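Local coordinates for cytoplasmic protein (Cryptococcus neoformans var. grubii serotype A, PDB 7LPO) that probably hydrolyses steryl beta-glucosides, releasing glucose from the sterol, as a sterylglucosidase of glycoside hydrolase family 5, at residues H56-F61 / H180-S185; T172-A177 / V336-S341; M197-N202 / N584-D589; A176-C181 / Y203-N208. All blocks are in the same frame, centred on the assembly; numbering follows the deposited sequence.

Contact 1 of 4, residues H56-F61 / H180-S185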
# COMPACT_ATOMS: atom_id res chain seq x y z
N HIS A 56 17.19 -0.12 10.24
CA HIS A 56 17.94 -0.77 11.31
C HIS A 56 19.10 0.06 11.84
O HIS A 56 19.69 -0.34 12.85
CB HIS A 56 18.48 -2.13 10.84
CG HIS A 56 19.38 -2.06 9.65
ND1 HIS A 56 18.91 -1.92 8.36
CD2 HIS A 56 20.73 -2.16 9.54
CE1 HIS A 56 19.92 -1.93 7.52
NE2 HIS A 56 21.04 -2.06 8.21
N ILE A 57 19.43 1.19 11.22
CA ILE A 57 20.62 1.94 11.60
C ILE A 57 20.21 3.16 12.43
O ILE A 57 19.50 4.04 11.96
CB ILE A 57 21.44 2.36 10.37
CG1 ILE A 57 22.33 1.18 9.97
CG2 ILE A 57 22.28 3.56 10.70
CD1 ILE A 57 22.94 1.30 8.61
N ARG A 58 20.70 3.19 13.67
CA ARG A 58 20.35 4.30 14.56
C ARG A 58 21.23 5.52 14.34
O ARG A 58 20.77 6.65 14.53
CB ARG A 58 20.46 3.85 16.01
CG ARG A 58 20.05 4.96 16.96
CD ARG A 58 19.66 4.50 18.36
NE ARG A 58 19.00 5.62 19.03
CZ ARG A 58 19.59 6.44 19.90
NH1 ARG A 58 20.85 6.24 20.25
NH2 ARG A 58 18.90 7.45 20.42
N GLU A 59 22.48 5.32 13.94
CA GLU A 59 23.38 6.46 13.76
C GLU A 59 22.85 7.39 12.67
O GLU A 59 22.53 6.96 11.56
CB GLU A 59 24.78 5.97 13.40
CG GLU A 59 25.79 7.08 13.25
CD GLU A 59 27.20 6.56 13.08
OE1 GLU A 59 27.69 5.87 13.99
OE2 GLU A 59 27.81 6.85 12.03
N GLY A 60 22.77 8.69 13.00
CA GLY A 60 22.29 9.69 12.08
C GLY A 60 20.78 9.78 11.94
O GLY A 60 20.29 10.74 11.32
N PHE A 61 20.04 8.83 12.51
CA PHE A 61 18.59 8.76 12.33
C PHE A 61 17.91 10.01 12.85
O PHE A 61 17.16 10.68 12.13
CB PHE A 61 18.07 7.50 13.05
CG PHE A 61 16.58 7.33 13.02
CD1 PHE A 61 15.93 6.94 11.87
CD2 PHE A 61 15.83 7.53 14.17
CE1 PHE A 61 14.55 6.76 11.86
CE2 PHE A 61 14.47 7.36 14.17
CZ PHE A 61 13.82 6.97 13.02
N HIS A 180 12.55 0.13 14.91
CA HIS A 180 13.49 -0.93 14.57
C HIS A 180 14.89 -0.62 15.07
O HIS A 180 15.58 -1.49 15.63
CB HIS A 180 13.49 -1.12 13.05
CG HIS A 180 14.23 -2.33 12.61
ND1 HIS A 180 14.50 -2.60 11.28
CD2 HIS A 180 14.75 -3.36 13.31
CE1 HIS A 180 15.15 -3.74 11.19
NE2 HIS A 180 15.32 -4.23 12.40
N CYS A 181 15.34 0.62 14.91
CA CYS A 181 16.71 0.95 15.27
C CYS A 181 16.93 1.11 16.77
O CYS A 181 18.08 1.21 17.20
CB CYS A 181 17.14 2.23 14.55
SG CYS A 181 16.40 3.74 15.19
N GLU A 182 15.86 1.11 17.58
CA GLU A 182 15.99 1.17 19.03
C GLU A 182 15.38 -0.06 19.69
O GLU A 182 14.90 -0.00 20.82
CB GLU A 182 15.36 2.44 19.59
CG GLU A 182 15.98 3.73 19.02
CD GLU A 182 15.55 5.00 19.76
OE1 GLU A 182 14.57 4.96 20.53
OE2 GLU A 182 16.19 6.06 19.55
N TRP A 183 15.36 -1.19 18.98
CA TRP A 183 14.85 -2.43 19.53
C TRP A 183 16.00 -3.33 19.93
O TRP A 183 16.93 -3.51 19.13
CB TRP A 183 13.96 -3.16 18.52
CG TRP A 183 13.52 -4.48 19.04
CD1 TRP A 183 14.23 -5.65 19.05
CD2 TRP A 183 12.27 -4.77 19.67
NE1 TRP A 183 13.50 -6.64 19.65
CE2 TRP A 183 12.29 -6.13 20.04
CE3 TRP A 183 11.13 -4.01 19.97
CZ2 TRP A 183 11.22 -6.74 20.68
CZ3 TRP A 183 10.07 -4.62 20.60
CH2 TRP A 183 10.12 -5.97 20.94
N PRO A 184 15.98 -3.96 21.12
CA PRO A 184 14.93 -3.88 22.15
C PRO A 184 15.07 -2.67 23.06
O PRO A 184 14.21 -2.40 23.88
CB PRO A 184 15.12 -5.17 22.95
CG PRO A 184 16.60 -5.44 22.86
CD PRO A 184 17.08 -4.86 21.53
N SER A 185 16.16 -1.93 22.90
CA SER A 185 16.37 -0.72 23.67
C SER A 185 17.27 0.22 22.88
O SER A 185 18.10 -0.23 22.08
CB SER A 185 17.01 -1.01 25.03
OG SER A 185 18.38 -1.32 24.88
O HOH W 1 20.28 0.42 15.56
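R58 turns its CG opposite the backbone N (chi1 -178°) and runs extended as far as NE, which carries the guanidinium to E182. C181 instead holds SG between its backbone N and carbonyl carbon (chi1 73°), and this lays the sulfur over one face of the F61 ring, offset toward the rim, with SG 4.0 Å from F61 CD2. The salt bridge is lopsided: R58 NE donates to E182 OE2 at 2.9 Å, from the anti side and tilted out of the carboxylate plane, while R58 NH2 adds a weak bond of 3.2 Å to the same oxygen. With the two planar groups 59° apart, this is not the flat two-oxygen pairing of arginine and carboxylate. W62 NE1 also bonds OE2, and T172 OG1 holds OE1, so this buried carboxylate is gripped at both oxygens, an environment that would probably keep it ionised. Behind the bridge, C181 CB rests 3.8 Å from the carbonyl carbon of I57. H56 covers a face of the H180 imidazole through a CH-pi contact, its CB 4.1 Å from the ring centroid; bonds to S55 OG and P191 O fix the rotation of that ring. A water donates to both H56 O and C181 O, bridging the two backbones. In the TIM-barrel framework of this family, residues 56-61 lead from strand 35-43 into helix 61-66, and residues 180-185 belong to the long connection between helices 159-163 and 206-221. The contact therefore ties two loops together beside the short helix 61-66.

Contact 2 of 4, residues T172-A177 / V336-S341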
# COMPACT_ATOMS: atom_id res chain seq x y z
N THR A 172 10.62 5.09 23.05
CA THR A 172 11.04 3.73 23.38
C THR A 172 10.87 3.45 24.87
O THR A 172 10.36 2.39 25.26
CB THR A 172 12.49 3.52 22.96
OG1 THR A 172 12.59 3.63 21.53
CG2 THR A 172 13.00 2.16 23.41
N ALA A 173 11.30 4.38 25.73
CA ALA A 173 11.22 4.15 27.17
C ALA A 173 9.78 3.90 27.61
O ALA A 173 9.53 3.03 28.45
CB ALA A 173 11.81 5.35 27.92
N THR A 174 8.83 4.63 27.04
CA THR A 174 7.42 4.51 27.40
C THR A 174 6.69 3.43 26.60
O THR A 174 5.50 3.20 26.84
CB THR A 174 6.70 5.85 27.21
OG1 THR A 174 6.72 6.20 25.82
CG2 THR A 174 7.34 6.96 28.04
N ALA A 175 7.35 2.78 25.65
CA ALA A 175 6.68 1.84 24.76
C ALA A 175 5.58 2.52 23.95
O ALA A 175 4.62 1.88 23.53
CB ALA A 175 6.11 0.66 25.56
N ALA A 176 5.71 3.82 23.73
CA ALA A 176 4.73 4.54 22.92
C ALA A 176 4.88 4.21 21.45
O ALA A 176 3.93 4.38 20.69
CB ALA A 176 4.89 6.05 23.15
N ALA A 177 6.06 3.76 21.03
CA ALA A 177 6.28 3.23 19.70
C ALA A 177 7.50 2.32 19.76
O ALA A 177 8.41 2.53 20.57
CB ALA A 177 6.51 4.35 18.67
N VAL A 336 10.23 8.38 33.02
CA VAL A 336 10.32 9.08 31.75
C VAL A 336 8.93 9.20 31.15
O VAL A 336 8.14 8.24 31.16
CB VAL A 336 11.28 8.36 30.79
CG1 VAL A 336 11.17 8.92 29.40
CG2 VAL A 336 12.72 8.47 31.31
N LYS A 337 8.60 10.38 30.65
CA LYS A 337 7.28 10.68 30.12
C LYS A 337 7.35 10.91 28.62
O LYS A 337 8.34 11.44 28.10
CB LYS A 337 6.68 11.91 30.80
CG LYS A 337 6.43 11.71 32.28
CD LYS A 337 5.93 12.97 32.95
CE LYS A 337 5.78 12.74 34.45
NZ LYS A 337 5.55 14.01 35.20
N LEU A 338 6.29 10.49 27.92
CA LEU A 338 6.23 10.67 26.48
C LEU A 338 6.13 12.14 26.10
O LEU A 338 6.56 12.54 25.01
CB LEU A 338 5.04 9.91 25.90
CG LEU A 338 4.75 10.15 24.42
CD1 LEU A 338 5.88 9.56 23.58
CD2 LEU A 338 3.41 9.55 23.99
N TRP A 339 5.59 12.96 26.98
CA TRP A 339 5.14 14.29 26.62
C TRP A 339 6.25 15.31 26.77
O TRP A 339 6.94 15.35 27.79
CB TRP A 339 3.94 14.67 27.49
CG TRP A 339 2.94 13.57 27.50
CD1 TRP A 339 2.71 12.68 28.49
CD2 TRP A 339 2.04 13.23 26.44
NE1 TRP A 339 1.71 11.81 28.13
CE2 TRP A 339 1.29 12.12 26.86
CE3 TRP A 339 1.80 13.76 25.16
CZ2 TRP A 339 0.32 11.53 26.07
CZ3 TRP A 339 0.83 13.16 24.37
CH2 TRP A 339 0.11 12.06 24.82
N LEU A 340 6.44 16.11 25.71
CA LEU A 340 7.35 17.24 25.73
C LEU A 340 7.09 18.13 26.94
O LEU A 340 5.97 18.58 27.16
CB LEU A 340 7.13 18.06 24.46
CG LEU A 340 8.09 18.02 23.27
CD1 LEU A 340 7.75 19.24 22.39
CD2 LEU A 340 9.53 18.03 23.67
N SER A 341 8.15 18.42 27.69
CA SER A 341 8.08 19.51 28.65
C SER A 341 8.00 20.86 27.94
O SER A 341 8.34 20.99 26.76
CB SER A 341 9.29 19.49 29.59
OG SER A 341 10.40 20.11 28.96
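T174 and L338 bring their CA atoms to 6.3 Å and A173 and V336 theirs to 6.8 Å, although neither backbone is a regular helix or strand. Residues 172-175 form a type I turn closed by A175 N to T172 O at 3.1 Å. A175 follows with positive phi; A173, T174 and A176 all point their CB atoms toward residues 336-338. The central knob is the T174 methyl. Its OG1 sits between the backbone N and the carbonyl carbon (chi1 64°), which swings CG2 opposite the carbonyl carbon and sends it against the other backbone, 3.5 Å from V336 O and 3.7 Å from L338 N. Alkyl pairs lie on either side of it along the chain: A173 CB meets V336 CG1 at 3.9 Å, and A176 CB approaches the branched end of L338, 3.7 Å from CD1 and almost as near CD2. The T174 hydroxyl packs beside L338 but spends its hydrogen bonds on its own side, to H170 O and weakly from A176 N. No hydrogen bond passes directly between the two segments. H170 links them all the same, since its ND1 bonds K337 O, while L338 makes its own backbone bonds to D167 and G306. Cohesion here thus comes from one methyl set against a peptide backbone and from alkyl pairs beside it, and the directional bonds that fix the two loops relative to each other are supplied by third parties.

Contact 3 of 4, residues M197-N202 / N584-D589; sequences MIWGTN and NWNGED
W199 and W585 form the tight half of this contact, a T-shaped (edge-to-face) pair in which the six-membered ring of W585 points its edge at the indole face of W199. W585 CH2 stands over the middle of that face, W585 CZ3 is 3.6 Å from W199 CE2, and the planes meet at 62°. N586 fills the adjoining place, its ND2 3.3 Å from W199 CB while bonded to G152 O. Beyond the indole edge, W199 NE1 makes a short but poorly angled, weak bond to E588 OE2 (2.8 Å, 130°), and M197 brings CE against the same oxygen, its chain bent at chi2 and chi3.

The backbones are joined more loosely, through water. N586 O receives hydrogen bonds from two waters: one, at 2.9 Å from N586 O, accepts from M197 N, and the other accepts weakly from W199 N. Residues 585-588 make a type I' turn, which directs W585, N586 and E588 to one indole. E588 OE1 bonds a hydroxyl of a bound tris molecule, probably from the crystallisation liquor, though such molecules often mark pockets. The weak indole bond on OE2 is consistent with W199 helping to position E588, whose OE1 faces the ligand.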
# COMPACT_ATOMS: atom_id res chain seq x y z
N MET A 197 7.02 -8.45 11.63
CA MET A 197 5.78 -7.72 11.41
C MET A 197 5.28 -7.02 12.66
O MET A 197 4.11 -6.63 12.73
CB MET A 197 4.69 -8.66 10.88
CG MET A 197 4.93 -9.21 9.47
SD MET A 197 5.64 -8.03 8.29
CE MET A 197 4.21 -7.41 7.49
N ILE A 198 6.13 -6.86 13.68
CA ILE A 198 5.67 -6.17 14.87
C ILE A 198 5.49 -4.69 14.60
O ILE A 198 4.77 -4.01 15.35
CB ILE A 198 6.63 -6.41 16.05
CG1 ILE A 198 5.92 -6.08 17.37
CG2 ILE A 198 7.88 -5.60 15.91
CD1 ILE A 198 6.69 -6.53 18.61
N TRP A 199 6.09 -4.16 13.52
CA TRP A 199 5.98 -2.73 13.25
C TRP A 199 4.53 -2.30 13.17
O TRP A 199 4.20 -1.15 13.50
CB TRP A 199 6.72 -2.39 11.95
CG TRP A 199 6.07 -2.93 10.72
CD1 TRP A 199 6.40 -4.08 10.05
CD2 TRP A 199 4.98 -2.35 10.00
NE1 TRP A 199 5.57 -4.25 8.96
CE2 TRP A 199 4.69 -3.20 8.91
CE3 TRP A 199 4.22 -1.19 10.17
CZ2 TRP A 199 3.67 -2.94 8.01
CZ3 TRP A 199 3.21 -0.93 9.26
CH2 TRP A 199 2.95 -1.80 8.20
N GLY A 200 3.64 -3.21 12.75
CA GLY A 200 2.25 -2.87 12.55
C GLY A 200 1.49 -2.61 13.83
O GLY A 200 0.49 -1.88 13.82
N THR A 201 1.94 -3.19 14.95
CA THR A 201 1.31 -2.94 16.24
C THR A 201 1.49 -1.50 16.72
O THR A 201 0.83 -1.09 17.69
CB THR A 201 1.86 -3.90 17.32
OG1 THR A 201 3.23 -3.59 17.63
CG2 THR A 201 1.75 -5.34 16.85
N ASN A 202 2.38 -0.73 16.09
CA ASN A 202 2.51 0.67 16.47
C ASN A 202 1.19 1.41 16.32
O ASN A 202 0.94 2.36 17.06
CB ASN A 202 3.63 1.32 15.65
CG ASN A 202 5.02 1.01 16.21
OD1 ASN A 202 5.27 1.18 17.40
ND2 ASN A 202 5.90 0.52 15.38
N ASN A 584 15.09 -3.34 3.62
CA ASN A 584 15.70 -2.31 4.46
C ASN A 584 14.65 -1.54 5.24
O ASN A 584 14.79 -0.33 5.48
CB ASN A 584 16.56 -1.34 3.64
CG ASN A 584 17.69 -2.02 2.94
OD1 ASN A 584 18.58 -2.58 3.58
ND2 ASN A 584 17.67 -2.02 1.61
N TRP A 585 13.58 -2.23 5.66
CA TRP A 585 12.48 -1.59 6.37
C TRP A 585 11.79 -2.64 7.23
O TRP A 585 10.99 -3.44 6.73
CB TRP A 585 11.52 -0.95 5.37
CG TRP A 585 10.48 -0.09 6.00
CD1 TRP A 585 10.62 1.21 6.37
CD2 TRP A 585 9.13 -0.46 6.33
NE1 TRP A 585 9.44 1.68 6.91
CE2 TRP A 585 8.51 0.67 6.90
CE3 TRP A 585 8.40 -1.65 6.20
CZ2 TRP A 585 7.19 0.65 7.35
CZ3 TRP A 585 7.08 -1.67 6.64
CH2 TRP A 585 6.49 -0.52 7.20
N ASN A 586 12.10 -2.62 8.53
CA ASN A 586 11.34 -3.32 9.56
C ASN A 586 11.32 -4.83 9.37
O ASN A 586 10.43 -5.51 9.87
CB ASN A 586 9.91 -2.77 9.64
CG ASN A 586 9.86 -1.36 10.21
OD1 ASN A 586 10.80 -0.92 10.86
ND2 ASN A 586 8.75 -0.67 9.98
N GLY A 587 12.32 -5.37 8.68
CA GLY A 587 12.40 -6.80 8.49
C GLY A 587 11.57 -7.32 7.34
O GLY A 587 11.55 -8.54 7.13
N GLU A 588 10.88 -6.46 6.60
CA GLU A 588 10.10 -6.90 5.46
C GLU A 588 11.00 -7.18 4.26
O GLU A 588 12.03 -6.53 4.06
CB GLU A 588 9.06 -5.85 5.08
CG GLU A 588 7.95 -5.73 6.10
CD GLU A 588 6.72 -5.05 5.55
OE1 GLU A 588 6.77 -4.54 4.41
OE2 GLU A 588 5.71 -5.00 6.27
N ASP A 589 10.59 -8.16 3.45
CA ASP A 589 11.36 -8.54 2.27
C ASP A 589 10.35 -9.00 1.22
O ASP A 589 10.12 -10.20 1.03
CB ASP A 589 12.40 -9.62 2.59
CG ASP A 589 13.31 -9.93 1.42
OD1 ASP A 589 12.99 -9.53 0.28
OD2 ASP A 589 14.34 -10.59 1.64
O HOH W 2 9.40 -8.23 9.69
O HOH W 3 8.57 -5.79 11.98

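Contact 4 of 4, residues A176-C181 / Y203-N208; sequences AAYLHC and YTHLAN
A176 pushes its methyl group against the first turn of helix 206-221, where CB settles against L206 CB (4.1 Å) and A207 CB (4.2 Å). The reverse fit comes from the helix: A207 CB packs 3.4 Å from A176 O, and H205 CB touches that oxygen from 3.4 Å as well, so the carbonyl lies in a hollow walled by two beta carbons. At its floor A207 N donates to A176 O, 3.1 Å and nearly straight at 163°. A water that donates to the same oxygen accepts from both N208 N and N208 ND2, extending the grip by one residue. A177 CB adds a shallower touch on A207 CB. Farther along, the H205 imidazole leans obliquely against the Y178 ring, with H205 NE2 3.3 Å from Y178 CE2 and the planes at 62°. A bond from ND1 to T201 O holds the imidazole in that place, and N202 OD1 holds the backbone N of Y178. H205 is the N-cap residue, and the backbone N-H groups of the turn that follows lack partners within the helix. One loop carbonyl, directly and through water, satisfies two of them, which implies a helix start completed by the connection leading up to it.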
# COMPACT_ATOMS: atom_id res chain seq x y z
N ALA A 176 5.71 3.82 23.73
CA ALA A 176 4.73 4.54 22.92
C ALA A 176 4.88 4.21 21.45
O ALA A 176 3.93 4.38 20.69
CB ALA A 176 4.89 6.05 23.15
N ALA A 177 6.06 3.76 21.03
CA ALA A 177 6.28 3.23 19.70
C ALA A 177 7.50 2.32 19.76
O ALA A 177 8.41 2.53 20.57
CB ALA A 177 6.51 4.35 18.67
N TYR A 178 7.52 1.31 18.89
CA TYR A 178 8.67 0.42 18.74
C TYR A 178 9.37 0.80 17.45
O TYR A 178 8.80 0.65 16.36
CB TYR A 178 8.26 -1.05 18.73
CG TYR A 178 7.75 -1.56 20.05
CD1 TYR A 178 8.39 -1.23 21.24
CD2 TYR A 178 6.62 -2.37 20.10
CE1 TYR A 178 7.91 -1.68 22.45
CE2 TYR A 178 6.15 -2.85 21.31
CZ TYR A 178 6.80 -2.50 22.48
OH TYR A 178 6.34 -2.96 23.69
N LEU A 179 10.59 1.30 17.57
CA LEU A 179 11.42 1.65 16.43
C LEU A 179 12.42 0.52 16.17
O LEU A 179 13.07 0.04 17.11
CB LEU A 179 12.18 2.95 16.68
CG LEU A 179 11.42 4.26 16.50
CD1 LEU A 179 10.05 4.21 17.12
CD2 LEU A 179 12.25 5.39 17.10
N HIS A 180 12.55 0.13 14.91
CA HIS A 180 13.49 -0.93 14.57
C HIS A 180 14.89 -0.62 15.07
O HIS A 180 15.58 -1.49 15.63
CB HIS A 180 13.49 -1.12 13.05
CG HIS A 180 14.23 -2.33 12.61
ND1 HIS A 180 14.50 -2.60 11.28
CD2 HIS A 180 14.75 -3.36 13.31
CE1 HIS A 180 15.15 -3.74 11.19
NE2 HIS A 180 15.32 -4.23 12.40
N CYS A 181 15.34 0.62 14.91
CA CYS A 181 16.71 0.95 15.27
C CYS A 181 16.93 1.11 16.77
O CYS A 181 18.08 1.21 17.20
CB CYS A 181 17.14 2.23 14.55
SG CYS A 181 16.40 3.74 15.19
N TYR A 203 0.32 0.97 15.41
CA TYR A 203 -0.99 1.61 15.28
C TYR A 203 -1.80 1.56 16.57
O TYR A 203 -2.68 2.41 16.78
CB TYR A 203 -1.82 0.97 14.16
CG TYR A 203 -1.42 1.36 12.76
CD1 TYR A 203 -1.51 2.69 12.32
CD2 TYR A 203 -0.96 0.41 11.87
CE1 TYR A 203 -1.14 3.04 11.03
CE2 TYR A 203 -0.59 0.75 10.58
CZ TYR A 203 -0.67 2.07 10.17
OH TYR A 203 -0.29 2.39 8.88
N THR A 204 -1.52 0.60 17.44
CA THR A 204 -2.24 0.44 18.70
C THR A 204 -1.32 0.65 19.90
O THR A 204 -1.57 0.10 20.98
CB THR A 204 -2.92 -0.93 18.77
OG1 THR A 204 -1.97 -1.99 18.60
CG2 THR A 204 -3.99 -1.06 17.68
N HIS A 205 -0.27 1.44 19.73
CA HIS A 205 0.49 1.98 20.85
C HIS A 205 0.26 3.48 20.93
O HIS A 205 -0.30 4.10 20.03
CB HIS A 205 1.97 1.65 20.72
CG HIS A 205 2.32 0.24 21.08
ND1 HIS A 205 1.87 -0.84 20.36
CD2 HIS A 205 3.10 -0.26 22.07
CE1 HIS A 205 2.36 -1.95 20.89
NE2 HIS A 205 3.10 -1.63 21.92
N LEU A 206 0.75 4.07 22.02
CA LEU A 206 0.25 5.37 22.46
C LEU A 206 0.54 6.50 21.46
O LEU A 206 -0.29 7.40 21.28
CB LEU A 206 0.86 5.71 23.83
CG LEU A 206 0.56 7.10 24.39
CD1 LEU A 206 -0.93 7.29 24.48
CD2 LEU A 206 1.21 7.33 25.75
N ALA A 207 1.70 6.48 20.82
CA ALA A 207 2.02 7.60 19.94
C ALA A 207 1.06 7.65 18.76
O ALA A 207 0.46 8.70 18.47
CB ALA A 207 3.47 7.50 19.46
N ASN A 208 0.94 6.54 18.03
CA ASN A 208 -0.01 6.49 16.92
C ASN A 208 -1.44 6.70 17.41
O ASN A 208 -2.26 7.31 16.71
CB ASN A 208 0.10 5.15 16.19
CG ASN A 208 1.07 5.19 15.03
OD1 ASN A 208 0.67 5.30 13.87
ND2 ASN A 208 2.37 5.09 15.34
O HOH W 4 2.81 4.25 18.16

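Overall arrangement
All four contacts draw on the long connection between helices 159-163 and 206-221, which packs on the start of helix 206-221 in contact 4 and reaches other loops in the rest. Contacts 3 and 4 are buried, whereas contacts 1 and 2 lie farther out and are only partly buried. The chemistry differs accordingly: a salt bridge with sulfur and ring packing in contact 1, alkyl packing in contact 2, paired indoles beside a bound ligand in contact 3, and a helix start in contact 4. They also touch one another. H180 CB packs on N586 OD1 between contacts 1 and 3, F61 meets L179 between 1 and 4, and L206 meets L338 between 2 and 4.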